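Local coordinates for protein cytochrome c2 iso-2 (Rhodospirillum centenum, PDB 1JDL) that carries electrons through a covalently bound heme c, donating to the oxidized bacteriochlorophyll in photophosphorylation, and may also act in the respiratory chain, at residues A[74-79]-A[94-99]; A[59-64]-A[80-85]; A[67-72]-A[106-111]. All blocks are in the same frame, centred on the assembly; numbering follows the deposited sequence.

Interaction 1 (A[74-79]-A[94-99]). With HEM (protoporphyrin IX containing Fe), chain B.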
loop_
_atom_site.group_PDB
_atom_site.type_symbol
_atom_site.label_atom_id
_atom_site.label_comp_id
_atom_site.label_asym_id
_atom_site.label_seq_id
_atom_site.Cartn_x
_atom_site.Cartn_y
_atom_site.Cartn_z
ATOM N N ASP A 74 1.685 6.711 7.776
ATOM C CA ASP A 74 2.518 7.734 7.148
ATOM C C ASP A 74 3.275 7.056 6.011
ATOM O O ASP A 74 4.396 6.581 6.196
ATOM C CB ASP A 74 3.523 8.304 8.159
ATOM C CG ASP A 74 4.195 9.576 7.666
ATOM O OD1 ASP A 74 4.392 9.718 6.442
ATOM O OD2 ASP A 74 4.540 10.431 8.510
ATOM N N PRO A 75 2.666 6.994 4.817
ATOM C CA PRO A 75 3.285 6.365 3.647
ATOM C C PRO A 75 4.720 6.808 3.358
ATOM O O PRO A 75 5.611 5.971 3.193
ATOM C CB PRO A 75 2.318 6.721 2.520
ATOM C CG PRO A 75 0.998 6.718 3.220
ATOM C CD PRO A 75 1.311 7.474 4.497
ATOM N N ASN A 76 4.945 8.117 3.298
ATOM C CA ASN A 76 6.277 8.648 3.023
ATOM C C ASN A 76 7.323 8.203 4.034
ATOM O O ASN A 76 8.417 7.767 3.661
ATOM C CB ASN A 76 6.237 10.175 2.986
ATOM C CG ASN A 76 5.801 10.710 1.644
ATOM O OD1 ASN A 76 4.886 11.533 1.554
ATOM N ND2 ASN A 76 6.462 10.254 0.585
ATOM N N ALA A 77 6.990 8.316 5.316
ATOM C CA ALA A 77 7.916 7.932 6.374
ATOM C C ALA A 77 8.328 6.474 6.252
ATOM O O ALA A 77 9.505 6.145 6.388
ATOM C CB ALA A 77 7.290 8.188 7.739
ATOM N N PHE A 78 7.359 5.603 5.987
ATOM C CA PHE A 78 7.644 4.179 5.858
ATOM C C PHE A 78 8.571 3.875 4.685
ATOM O O PHE A 78 9.558 3.155 4.831
ATOM C CB PHE A 78 6.346 3.388 5.684
ATOM C CG PHE A 78 6.559 1.907 5.543
ATOM C CD1 PHE A 78 6.728 1.102 6.667
ATOM C CD2 PHE A 78 6.632 1.322 4.281
ATOM C CE1 PHE A 78 6.969 -0.269 6.535
ATOM C CE2 PHE A 78 6.872 -0.046 4.136
ATOM C CZ PHE A 78 7.040 -0.842 5.265
ATOM N N LEU A 79 8.242 4.415 3.517
ATOM C CA LEU A 79 9.035 4.186 2.318
ATOM C C LEU A 79 10.455 4.730 2.411
ATOM O O LEU A 79 11.403 4.080 1.971
ATOM C CB LEU A 79 8.328 4.793 1.110
ATOM C CG LEU A 79 7.014 4.123 0.710
ATOM C CD1 LEU A 79 6.330 4.941 -0.376
ATOM C CD2 LEU A 79 7.293 2.709 0.225
ATOM N N GLY A 94 12.604 11.591 -2.681
ATOM C CA GLY A 94 11.331 11.940 -3.289
ATOM C C GLY A 94 10.147 11.708 -2.364
ATOM O O GLY A 94 10.322 11.414 -1.180
ATOM N N SER A 95 8.938 11.842 -2.904
ATOM C CA SER A 95 7.721 11.648 -2.127
ATOM C C SER A 95 6.725 10.768 -2.883
ATOM O O SER A 95 6.696 10.765 -4.115
ATOM C CB SER A 95 7.083 13.005 -1.817
ATOM O OG SER A 95 5.820 12.849 -1.195
ATOM N N THR A 96 5.916 10.012 -2.146
ATOM C CA THR A 96 4.916 9.147 -2.769
ATOM C C THR A 96 3.689 9.956 -3.198
ATOM O O THR A 96 3.380 10.994 -2.610
ATOM C CB THR A 96 4.449 8.022 -1.800
ATOM O OG1 THR A 96 3.429 7.230 -2.425
ATOM C CG2 THR A 96 3.877 8.625 -0.527
ATOM N N LYS A 97 3.000 9.469 -4.225
ATOM C CA LYS A 97 1.803 10.121 -4.742
ATOM C C LYS A 97 0.596 9.904 -3.841
ATOM O O LYS A 97 -0.436 10.557 -4.023
ATOM C CB LYS A 97 1.472 9.603 -6.144
ATOM C CG LYS A 97 2.473 9.978 -7.220
ATOM C CD LYS A 97 2.039 9.422 -8.571
ATOM C CE LYS A 97 3.041 9.762 -9.660
ATOM N NZ LYS A 97 2.583 9.282 -10.989
ATOM N N MET A 98 0.703 8.980 -2.888
ATOM C CA MET A 98 -0.420 8.727 -1.988
ATOM C C MET A 98 -0.431 9.716 -0.842
ATOM O O MET A 98 0.331 9.577 0.123
ATOM C CB MET A 98 -0.378 7.306 -1.425
ATOM C CG MET A 98 -1.573 6.997 -0.515
ATOM S SD MET A 98 -1.760 5.243 -0.165
ATOM C CE MET A 98 -2.262 5.298 1.539
ATOM N N VAL A 99 -1.300 10.717 -0.967
ATOM C CA VAL A 99 -1.455 11.761 0.035
ATOM C C VAL A 99 -2.684 11.447 0.886
ATOM O O VAL A 99 -3.729 12.088 0.765
ATOM C CB VAL A 99 -1.643 13.148 -0.624
ATOM C CG1 VAL A 99 -1.690 14.230 0.444
ATOM C CG2 VAL A 99 -0.508 13.414 -1.606
HETATM C CHA HEM B . -0.538 3.367 -3.292
HETATM C CHB HEM B . -3.188 1.329 0.184
HETATM C CHC HEM B . -6.033 5.234 0.273
HETATM C CHD HEM B . -3.721 6.988 -3.539
HETATM C C1A HEM B . -0.982 2.488 -2.302
HETATM C C2A HEM B . -0.294 1.277 -1.920
HETATM C C3A HEM B . -1.048 0.717 -0.936
HETATM C C4A HEM B . -2.191 1.576 -0.734
HETATM C CMA HEM B . -0.736 -0.543 -0.144
HETATM C CAA HEM B . 0.937 0.692 -2.624
HETATM C CBA HEM B . 0.428 -0.200 -3.755
HETATM C CGA HEM B . 1.532 -0.771 -4.651
HETATM O O1A HEM B . 2.728 -0.583 -4.356
HETATM O O2A HEM B . 1.190 -1.424 -5.658
HETATM C C1B HEM B . -4.212 2.216 0.485
HETATM C C2B HEM B . -5.220 1.994 1.491
HETATM C C3B HEM B . -5.854 3.195 1.648
HETATM C C4B HEM B . -5.428 4.028 0.590
HETATM C CMB HEM B . -5.492 0.663 2.180
HETATM C CAB HEM B . -6.551 3.726 2.753
HETATM C CBB HEM B . -6.766 3.104 4.122
HETATM C C1C HEM B . -5.624 6.073 -0.722
HETATM C C2C HEM B . -6.251 7.337 -1.051
HETATM C C3C HEM B . -5.485 7.885 -2.008
HETATM C C4C HEM B . -4.553 6.862 -2.438
HETATM C CMC HEM B . -7.534 7.902 -0.440
HETATM C CAC HEM B . -5.397 9.230 -2.432
HETATM C CBC HEM B . -6.275 10.428 -2.087
HETATM C C1D HEM B . -2.700 6.122 -3.860
HETATM C C2D HEM B . -1.740 6.365 -4.911
HETATM C C3D HEM B . -0.787 5.391 -4.803
HETATM C C4D HEM B . -1.203 4.540 -3.682
HETATM C CMD HEM B . -1.737 7.527 -5.908
HETATM C CAD HEM B . 0.507 5.291 -5.615
HETATM C CBD HEM B . 1.587 6.030 -4.817
HETATM C CGD HEM B . 2.911 6.153 -5.544
HETATM O O1D HEM B . 3.830 6.781 -4.974
HETATM O O2D HEM B . 3.046 5.630 -6.672
HETATM N NA HEM B . -2.134 2.678 -1.559
HETATM N NB HEM B . -4.345 3.466 -0.083
HETATM N NC HEM B . -4.564 5.796 -1.567
HETATM N ND HEM B . -2.382 5.002 -3.110
HETATM FE FE HEM B . -3.341 4.258 -1.548
#

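Interaction 2 (A[59-64]-A[80-85]). With HEM (protoporphyrin IX containing Fe), chain B.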
loop_
_atom_site.group_PDB
_atom_site.type_symbol
_atom_site.label_atom_id
_atom_site.label_comp_id
_atom_site.label_asym_id
_atom_site.label_seq_id
_atom_site.Cartn_x
_atom_site.Cartn_y
_atom_site.Cartn_z
ATOM N N ALA A 59 13.986 -2.520 -4.147
ATOM C CA ALA A 59 14.855 -2.717 -2.992
ATOM C C ALA A 59 14.367 -3.873 -2.117
ATOM O O ALA A 59 14.951 -4.153 -1.068
ATOM C CB ALA A 59 14.940 -1.435 -2.172
ATOM N N GLY A 60 13.287 -4.528 -2.540
ATOM C CA GLY A 60 12.783 -5.673 -1.799
ATOM C C GLY A 60 11.461 -5.550 -1.067
ATOM O O GLY A 60 11.019 -6.507 -0.420
ATOM N N LEU A 61 10.807 -4.399 -1.161
ATOM C CA LEU A 61 9.544 -4.230 -0.452
ATOM C C LEU A 61 8.371 -4.994 -1.065
ATOM O O LEU A 61 8.028 -4.808 -2.235
ATOM C CB LEU A 61 9.185 -2.742 -0.349
ATOM C CG LEU A 61 7.862 -2.433 0.362
ATOM C CD1 LEU A 61 7.898 -2.946 1.804
ATOM C CD2 LEU A 61 7.610 -0.930 0.322
ATOM N N HIS A 62 7.774 -5.867 -0.260
ATOM C CA HIS A 62 6.606 -6.645 -0.662
ATOM C C HIS A 62 5.540 -6.280 0.357
ATOM O O HIS A 62 5.853 -6.063 1.533
ATOM C CB HIS A 62 6.931 -8.139 -0.627
ATOM C CG HIS A 62 7.903 -8.552 -1.685
ATOM N ND1 HIS A 62 7.515 -9.175 -2.852
ATOM C CD2 HIS A 62 9.237 -8.356 -1.790
ATOM C CE1 HIS A 62 8.571 -9.340 -3.632
ATOM N NE2 HIS A 62 9.628 -8.850 -3.010
ATOM N N TRP A 63 4.289 -6.195 -0.084
ATOM C CA TRP A 63 3.220 -5.808 0.823
ATOM C C TRP A 63 2.647 -6.900 1.712
ATOM O O TRP A 63 1.506 -7.343 1.531
ATOM C CB TRP A 63 2.097 -5.119 0.048
ATOM C CG TRP A 63 2.522 -3.788 -0.500
ATOM C CD1 TRP A 63 2.568 -3.418 -1.811
ATOM C CD2 TRP A 63 3.002 -2.667 0.254
ATOM N NE1 TRP A 63 3.049 -2.134 -1.924
ATOM C CE2 TRP A 63 3.321 -1.648 -0.672
ATOM C CE3 TRP A 63 3.193 -2.425 1.623
ATOM C CZ2 TRP A 63 3.826 -0.400 -0.275
ATOM C CZ3 TRP A 63 3.696 -1.181 2.022
ATOM C CH2 TRP A 63 4.006 -0.186 1.071
ATOM N N THR A 64 3.450 -7.333 2.673
ATOM C CA THR A 64 3.003 -8.325 3.636
ATOM C C THR A 64 1.993 -7.583 4.512
ATOM O O THR A 64 1.999 -6.352 4.570
ATOM C CB THR A 64 4.156 -8.804 4.522
ATOM O OG1 THR A 64 4.732 -7.680 5.201
ATOM C CG2 THR A 64 5.220 -9.487 3.681
ATOM N N ARG A 80 10.605 5.922 2.977
ATOM C CA ARG A 80 11.927 6.518 3.118
ATOM C C ARG A 80 12.806 5.696 4.049
ATOM O O ARG A 80 13.987 5.477 3.767
ATOM C CB ARG A 80 11.801 7.954 3.633
ATOM C CG ARG A 80 11.321 8.919 2.562
ATOM C CD ARG A 80 11.040 10.310 3.111
ATOM N NE ARG A 80 10.646 11.227 2.043
ATOM C CZ ARG A 80 9.970 12.357 2.228
ATOM N NH1 ARG A 80 9.600 12.721 3.449
ATOM N NH2 ARG A 80 9.663 13.125 1.190
ATOM N N LYS A 81 12.231 5.226 5.152
ATOM C CA LYS A 81 12.990 4.421 6.100
ATOM C C LYS A 81 13.359 3.074 5.500
ATOM O O LYS A 81 14.464 2.576 5.716
ATOM C CB LYS A 81 12.193 4.206 7.387
ATOM C CG LYS A 81 12.872 3.261 8.366
ATOM C CD LYS A 81 12.045 3.052 9.621
ATOM C CE LYS A 81 12.663 1.967 10.495
ATOM N NZ LYS A 81 14.102 2.244 10.775
ATOM N N PHE A 82 12.438 2.481 4.743
ATOM C CA PHE A 82 12.709 1.186 4.129
ATOM C C PHE A 82 13.900 1.263 3.179
ATOM O O PHE A 82 14.769 0.391 3.190
ATOM C CB PHE A 82 11.493 0.677 3.346
ATOM C CG PHE A 82 11.688 -0.705 2.775
ATOM C CD1 PHE A 82 11.356 -1.830 3.520
ATOM C CD2 PHE A 82 12.260 -0.879 1.520
ATOM C CE1 PHE A 82 11.595 -3.114 3.023
ATOM C CE2 PHE A 82 12.506 -2.154 1.013
ATOM C CZ PHE A 82 12.172 -3.276 1.770
ATOM N N LEU A 83 13.927 2.299 2.347
ATOM C CA LEU A 83 15.010 2.478 1.389
ATOM C C LEU A 83 16.337 2.762 2.071
ATOM O O LEU A 83 17.381 2.262 1.646
ATOM C CB LEU A 83 14.675 3.604 0.414
ATOM C CG LEU A 83 13.618 3.241 -0.635
ATOM C CD1 LEU A 83 13.189 4.484 -1.389
ATOM C CD2 LEU A 83 14.189 2.206 -1.584
ATOM N N ALA A 84 16.299 3.571 3.123
ATOM C CA ALA A 84 17.519 3.893 3.853
ATOM C C ALA A 84 18.078 2.632 4.505
ATOM O O ALA A 84 19.270 2.344 4.396
ATOM C CB ALA A 84 17.232 4.947 4.910
ATOM N N ASP A 85 17.216 1.878 5.180
ATOM C CA ASP A 85 17.643 0.649 5.841
ATOM C C ASP A 85 18.237 -0.349 4.853
ATOM O O ASP A 85 19.116 -1.136 5.205
ATOM C CB ASP A 85 16.468 -0.018 6.563
ATOM C CG ASP A 85 16.095 0.681 7.854
ATOM O OD1 ASP A 85 16.826 1.601 8.273
ATOM O OD2 ASP A 85 15.068 0.298 8.455
HETATM C CHA HEM B . -0.538 3.367 -3.292
HETATM C CHB HEM B . -3.188 1.329 0.184
HETATM C CHC HEM B . -6.033 5.234 0.273
HETATM C CHD HEM B . -3.721 6.988 -3.539
HETATM C C1A HEM B . -0.982 2.488 -2.302
HETATM C C2A HEM B . -0.294 1.277 -1.920
HETATM C C3A HEM B . -1.048 0.717 -0.936
HETATM C C4A HEM B . -2.191 1.576 -0.734
HETATM C CMA HEM B . -0.736 -0.543 -0.144
HETATM C CAA HEM B . 0.937 0.692 -2.624
HETATM C CBA HEM B . 0.428 -0.200 -3.755
HETATM C CGA HEM B . 1.532 -0.771 -4.651
HETATM O O1A HEM B . 2.728 -0.583 -4.356
HETATM O O2A HEM B . 1.190 -1.424 -5.658
HETATM C C1B HEM B . -4.212 2.216 0.485
HETATM C C2B HEM B . -5.220 1.994 1.491
HETATM C C3B HEM B . -5.854 3.195 1.648
HETATM C C4B HEM B . -5.428 4.028 0.590
HETATM C CMB HEM B . -5.492 0.663 2.180
HETATM C CAB HEM B . -6.551 3.726 2.753
HETATM C CBB HEM B . -6.766 3.104 4.122
HETATM C C1C HEM B . -5.624 6.073 -0.722
HETATM C C2C HEM B . -6.251 7.337 -1.051
HETATM C C3C HEM B . -5.485 7.885 -2.008
HETATM C C4C HEM B . -4.553 6.862 -2.438
HETATM C CMC HEM B . -7.534 7.902 -0.440
HETATM C CAC HEM B . -5.397 9.230 -2.432
HETATM C CBC HEM B . -6.275 10.428 -2.087
HETATM C C1D HEM B . -2.700 6.122 -3.860
HETATM C C2D HEM B . -1.740 6.365 -4.911
HETATM C C3D HEM B . -0.787 5.391 -4.803
HETATM C C4D HEM B . -1.203 4.540 -3.682
HETATM C CMD HEM B . -1.737 7.527 -5.908
HETATM C CAD HEM B . 0.507 5.291 -5.615
HETATM C CBD HEM B . 1.587 6.030 -4.817
HETATM C CGD HEM B . 2.911 6.153 -5.544
HETATM O O1D HEM B . 3.830 6.781 -4.974
HETATM O O2D HEM B . 3.046 5.630 -6.672
HETATM N NA HEM B . -2.134 2.678 -1.559
HETATM N NB HEM B . -4.345 3.466 -0.083
HETATM N NC HEM B . -4.564 5.796 -1.567
HETATM N ND HEM B . -2.382 5.002 -3.110
HETATM FE FE HEM B . -3.341 4.258 -1.548
#

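Interaction 3 (A[67-72]-A[106-111]). With HEM (protoporphyrin IX containing Fe), chain B.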
loop_
_atom_site.group_PDB
_atom_site.type_symbol
_atom_site.label_atom_id
_atom_site.label_comp_id
_atom_site.label_asym_id
_atom_site.label_seq_id
_atom_site.Cartn_x
_atom_site.Cartn_y
_atom_site.Cartn_z
ATOM N N ASN A 67 3.694 -5.073 6.778
ATOM C CA ASN A 67 4.210 -3.893 6.103
ATOM C C ASN A 67 3.111 -2.891 5.765
ATOM O O ASN A 67 3.320 -1.685 5.878
ATOM C CB ASN A 67 4.969 -4.285 4.834
ATOM C CG ASN A 67 6.371 -4.787 5.130
ATOM O OD1 ASN A 67 6.927 -4.508 6.191
ATOM N ND2 ASN A 67 6.953 -5.517 4.187
ATOM N N ILE A 68 1.940 -3.379 5.366
ATOM C CA ILE A 68 0.845 -2.468 5.036
ATOM C C ILE A 68 0.405 -1.744 6.306
ATOM O O ILE A 68 0.151 -0.537 6.295
ATOM C CB ILE A 68 -0.352 -3.223 4.421
ATOM C CG1 ILE A 68 0.093 -3.957 3.153
ATOM C CG2 ILE A 68 -1.472 -2.238 4.093
ATOM C CD1 ILE A 68 -1.013 -4.752 2.479
ATOM N N ILE A 69 0.324 -2.484 7.408
ATOM C CA ILE A 69 -0.071 -1.901 8.684
ATOM C C ILE A 69 0.888 -0.795 9.122
ATOM O O ILE A 69 0.459 0.249 9.609
ATOM C CB ILE A 69 -0.127 -2.983 9.794
ATOM C CG1 ILE A 69 -1.287 -3.943 9.526
ATOM C CG2 ILE A 69 -0.276 -2.330 11.166
ATOM C CD1 ILE A 69 -2.652 -3.303 9.638
ATOM N N ALA A 70 2.186 -1.023 8.942
ATOM C CA ALA A 70 3.199 -0.046 9.337
ATOM C C ALA A 70 3.283 1.131 8.374
ATOM O O ALA A 70 3.735 2.217 8.738
ATOM C CB ALA A 70 4.558 -0.720 9.437
ATOM N N TYR A 71 2.844 0.899 7.145
ATOM C CA TYR A 71 2.866 1.896 6.076
ATOM C C TYR A 71 1.743 2.932 6.142
ATOM O O TYR A 71 1.982 4.128 5.992
ATOM C CB TYR A 71 2.798 1.150 4.739
ATOM C CG TYR A 71 2.397 1.951 3.513
ATOM C CD1 TYR A 71 3.316 2.760 2.845
ATOM C CD2 TYR A 71 1.115 1.826 2.977
ATOM C CE1 TYR A 71 2.969 3.418 1.658
ATOM C CE2 TYR A 71 0.755 2.482 1.803
ATOM C CZ TYR A 71 1.684 3.267 1.148
ATOM O OH TYR A 71 1.333 3.874 -0.035
ATOM N N LEU A 72 0.524 2.464 6.374
ATOM C CA LEU A 72 -0.653 3.330 6.386
ATOM C C LEU A 72 -0.678 4.601 7.240
ATOM O O LEU A 72 -1.274 5.597 6.834
ATOM C CB LEU A 72 -1.902 2.492 6.677
ATOM C CG LEU A 72 -2.311 1.549 5.537
ATOM C CD1 LEU A 72 -3.484 0.695 5.972
ATOM C CD2 LEU A 72 -2.662 2.355 4.289
ATOM N N GLN A 106 -6.624 0.103 14.923
ATOM C CA GLN A 106 -7.712 -0.837 14.683
ATOM C C GLN A 106 -8.182 -0.766 13.233
ATOM O O GLN A 106 -8.352 -1.794 12.581
ATOM C CB GLN A 106 -8.888 -0.555 15.621
ATOM C CG GLN A 106 -10.000 -1.592 15.538
ATOM C CD GLN A 106 -9.508 -2.998 15.832
ATOM O OE1 GLN A 106 -8.891 -3.249 16.869
ATOM N NE2 GLN A 106 -9.780 -3.925 14.919
ATOM N N GLU A 107 -8.394 0.446 12.731
ATOM C CA GLU A 107 -8.835 0.606 11.351
ATOM C C GLU A 107 -7.829 -0.017 10.396
ATOM O O GLU A 107 -8.211 -0.640 9.402
ATOM C CB GLU A 107 -9.016 2.082 11.005
ATOM C CG GLU A 107 -10.237 2.712 11.640
ATOM C CD GLU A 107 -10.528 4.083 11.070
ATOM O OE1 GLU A 107 -9.734 5.013 11.318
ATOM O OE2 GLU A 107 -11.545 4.226 10.363
ATOM N N ARG A 108 -6.547 0.154 10.697
ATOM C CA ARG A 108 -5.500 -0.415 9.858
ATOM C C ARG A 108 -5.588 -1.934 9.872
ATOM O O ARG A 108 -5.526 -2.571 8.824
ATOM C CB ARG A 108 -4.118 0.032 10.338
ATOM C CG ARG A 108 -3.713 1.413 9.850
ATOM C CD ARG A 108 -2.333 1.778 10.363
ATOM N NE ARG A 108 -2.355 2.164 11.771
ATOM C CZ ARG A 108 -1.338 1.989 12.610
ATOM N NH1 ARG A 108 -0.215 1.426 12.187
ATOM N NH2 ARG A 108 -1.438 2.389 13.872
ATOM N N LYS A 109 -5.732 -2.518 11.060
ATOM C CA LYS A 109 -5.834 -3.972 11.166
ATOM C C LYS A 109 -7.036 -4.493 10.386
ATOM O O LYS A 109 -6.942 -5.497 9.677
ATOM C CB LYS A 109 -5.976 -4.406 12.629
ATOM C CG LYS A 109 -4.763 -4.156 13.500
ATOM C CD LYS A 109 -4.995 -4.736 14.887
ATOM C CE LYS A 109 -3.801 -4.521 15.797
ATOM N NZ LYS A 109 -4.036 -5.133 17.135
ATOM N N ASP A 110 -8.166 -3.804 10.518
ATOM C CA ASP A 110 -9.391 -4.215 9.846
ATOM C C ASP A 110 -9.343 -4.075 8.332
ATOM O O ASP A 110 -9.783 -4.969 7.610
ATOM C CB ASP A 110 -10.594 -3.429 10.380
ATOM C CG ASP A 110 -10.873 -3.704 11.847
ATOM O OD1 ASP A 110 -10.619 -4.840 12.301
ATOM O OD2 ASP A 110 -11.362 -2.786 12.541
ATOM N N VAL A 111 -8.818 -2.960 7.840
ATOM C CA VAL A 111 -8.765 -2.780 6.398
ATOM C C VAL A 111 -7.816 -3.808 5.777
ATOM O O VAL A 111 -8.056 -4.294 4.673
ATOM C CB VAL A 111 -8.360 -1.330 6.020
ATOM C CG1 VAL A 111 -6.874 -1.108 6.227
ATOM C CG2 VAL A 111 -8.777 -1.046 4.578
HETATM C CHA HEM B . -0.538 3.367 -3.292
HETATM C CHB HEM B . -3.188 1.329 0.184
HETATM C CHC HEM B . -6.033 5.234 0.273
HETATM C CHD HEM B . -3.721 6.988 -3.539
HETATM C C1A HEM B . -0.982 2.488 -2.302
HETATM C C2A HEM B . -0.294 1.277 -1.920
HETATM C C3A HEM B . -1.048 0.717 -0.936
HETATM C C4A HEM B . -2.191 1.576 -0.734
HETATM C CMA HEM B . -0.736 -0.543 -0.144
HETATM C CAA HEM B . 0.937 0.692 -2.624
HETATM C CBA HEM B . 0.428 -0.200 -3.755
HETATM C CGA HEM B . 1.532 -0.771 -4.651
HETATM O O1A HEM B . 2.728 -0.583 -4.356
HETATM O O2A HEM B . 1.190 -1.424 -5.658
HETATM C C1B HEM B . -4.212 2.216 0.485
HETATM C C2B HEM B . -5.220 1.994 1.491
HETATM C C3B HEM B . -5.854 3.195 1.648
HETATM C C4B HEM B . -5.428 4.028 0.590
HETATM C CMB HEM B . -5.492 0.663 2.180
HETATM C CAB HEM B . -6.551 3.726 2.753
HETATM C CBB HEM B . -6.766 3.104 4.122
HETATM C C1C HEM B . -5.624 6.073 -0.722
HETATM C C2C HEM B . -6.251 7.337 -1.051
HETATM C C3C HEM B . -5.485 7.885 -2.008
HETATM C C4C HEM B . -4.553 6.862 -2.438
HETATM C CMC HEM B . -7.534 7.902 -0.440
HETATM C CAC HEM B . -5.397 9.230 -2.432
HETATM C CBC HEM B . -6.275 10.428 -2.087
HETATM C C1D HEM B . -2.700 6.122 -3.860
HETATM C C2D HEM B . -1.740 6.365 -4.911
HETATM C C3D HEM B . -0.787 5.391 -4.803
HETATM C C4D HEM B . -1.203 4.540 -3.682
HETATM C CMD HEM B . -1.737 7.527 -5.908
HETATM C CAD HEM B . 0.507 5.291 -5.615
HETATM C CBD HEM B . 1.587 6.030 -4.817
HETATM C CGD HEM B . 2.911 6.153 -5.544
HETATM O O1D HEM B . 3.830 6.781 -4.974
HETATM O O2D HEM B . 3.046 5.630 -6.672
HETATM N NA HEM B . -2.134 2.678 -1.559
HETATM N NB HEM B . -4.345 3.466 -0.083
HETATM N NC HEM B . -4.564 5.796 -1.567
HETATM N ND HEM B . -2.382 5.002 -3.110
HETATM FE FE HEM B . -3.341 4.258 -1.548
#

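Interaction 1 (A[74-79]-A[94-99])
Pro75, the first residue of helix 75-85, lays its ring against Met98, an axial ligand of the heme iron: Pro75 CG lies 3.9 Å from Met98 CE, and the two side chains cross at about a right angle. This is the buried end of a contact between the start of the helix and the methionine-bearing loop of a class I cytochrome c. Met98 CG is placed anti to the backbone N (chi1 -178°), which directs the chain to the porphyrin, where Met98 SD binds the iron at 2.3 Å; His19 supplies the other axial bond.

Beside it, Thr96 packs against Pro75, Asn76 and Leu79. Its methyl CG2 rests 3.9 Å from Pro75 CB, while Leu79 CD1 comes to 3.9 Å from Thr96 CB. The hydroxyl points to the heme instead: Thr96 OG1 donates to the propionate oxygen O1D at 2.6 Å and accepts from Met98 N at 3.3 Å, nearly straight at 176°, an ST turn. O1D is also held by Lys97 N at 2.9 Å.

Asn76 lies between the two sides, its amide end against Thr96 and near Ser95. Toward solvent the contact is looser: Ser95 is exposed, and Lys97 makes no contact with the helix, its amine bonding to Asn48 O. Asp74 is the helix N-cap, accepting from Ala77 N above its carboxylate plane.

With O1D gripped by two donors, the propionate is likely to be stabilised as an anion, and Thr96, through its bond from Met98 N, couples that propionate to the backbone of the residue that ligates the iron.

Interaction 2 (A[59-64]-A[80-85])
The backbones approach most closely at Ala59 and Leu83, whose CA atoms are 6.8 Å apart, and then diverge slightly to 7.8 Å between Leu61 CA and Phe82 CA. Helix 51-58 ends here in a Schellman motif, with Gly60 at positive phi; a beta carbon there would collide with Ala59 O. The turn releases the chain into a loop that runs past helix 75-85.

Phe82 dominates the helix side. Its CG is anti to the backbone N (chi1 -176°), which extends the ring out from the helix to the loop. Leu61 CB sits over one face in a CH-pi contact, 3.9 Å from the ring centroid and 22° off the normal, and Leu61 CD1 follows at 3.9 Å from Phe82 CE1. The ring also comes close to the loop backbone, with Leu61 N 3.4 Å from Phe82 CZ, whereas Ala59 O meets it at the edge, near its plane. One residue on, Leu83 CD2 packs 3.8 Å from Ala59 CB.

Leu61 faces inward, also touching Ala56, Phe78 and Leu79, and so bridges helices 51-58 and 75-85. On the exposed side of the helix, Lys81 NZ and Asp85 OD2 form a salt bridge at 3.2 Å, one turn apart, using the syn lone pair of the carboxylate.

Farther along the loop the chain reaches the heme. Trp63, the centre of an inverse gamma turn, has heme methyl CMA over one indole face, and its NE1 donates at 2.9 Å and 159° to the propionate oxygen O1A, which lies in the ring plane.

Interaction 3 (A[67-72]-A[106-111])
Arg108 and Ile69 cross obliquely where the C-terminal helix 105-115 of this class I cytochrome c fold packs on helix 65-71. Bent at chi3 (-76°), the arginine chain brings its guanidinium round to the backbone of Ile69, where Arg108 NH1 donates to Ile69 O at 2.9 Å and 163°. The acceptor lies in the guanidinium plane, at its edge, but the donor stands above the carbonyl plane. Weak bonds from Arg108 NE and NH2 to Asp104 O and Pro103 O help to fix the group's rotation.

Ile69 reaches the other way: its CD1 presses on the arginine's backbone, 3.1 Å from Arg108 O, a tight fit. Leu72 and the arginine methylenes run alongside one another, pointing opposite ways, with Leu72 CB 3.8 Å from Arg108 CD. A serine in place of this arginine would probably leave Ile69 O without this donor and open a gap beside Leu72 where the methylenes had lain.

Leu72 and Val111 meet tip to tip, Leu72 CD1 3.8 Å from Val111 CG1. The leucine's other branch turns to the porphyrin, bringing Leu72 CD2 to 3.8 Å from heme C2B.

All three contacts touch the heme within one cytochrome c domain, their centres about 12 to 16 Å apart. Interactions 1 and 2 share helix 75-85, one using its start and the other its end. Interaction 3 joins helix 65-71 to helix 105-115, with interaction 1 nested in the loop it closes, whereas the segments of interaction 2 alternate with those of both interactions 1 and 3. Arg80 NH2 probably bonds to Gly94 O, Phe78 packs on both Leu61 and Tyr71, and His62 O probably receives a bond from Asn67 ND2. Tyr71 OH also packs near Met98 SD. Together they link the axial methionine and partners of both propionates to three helices, consistent with a firmly held heme.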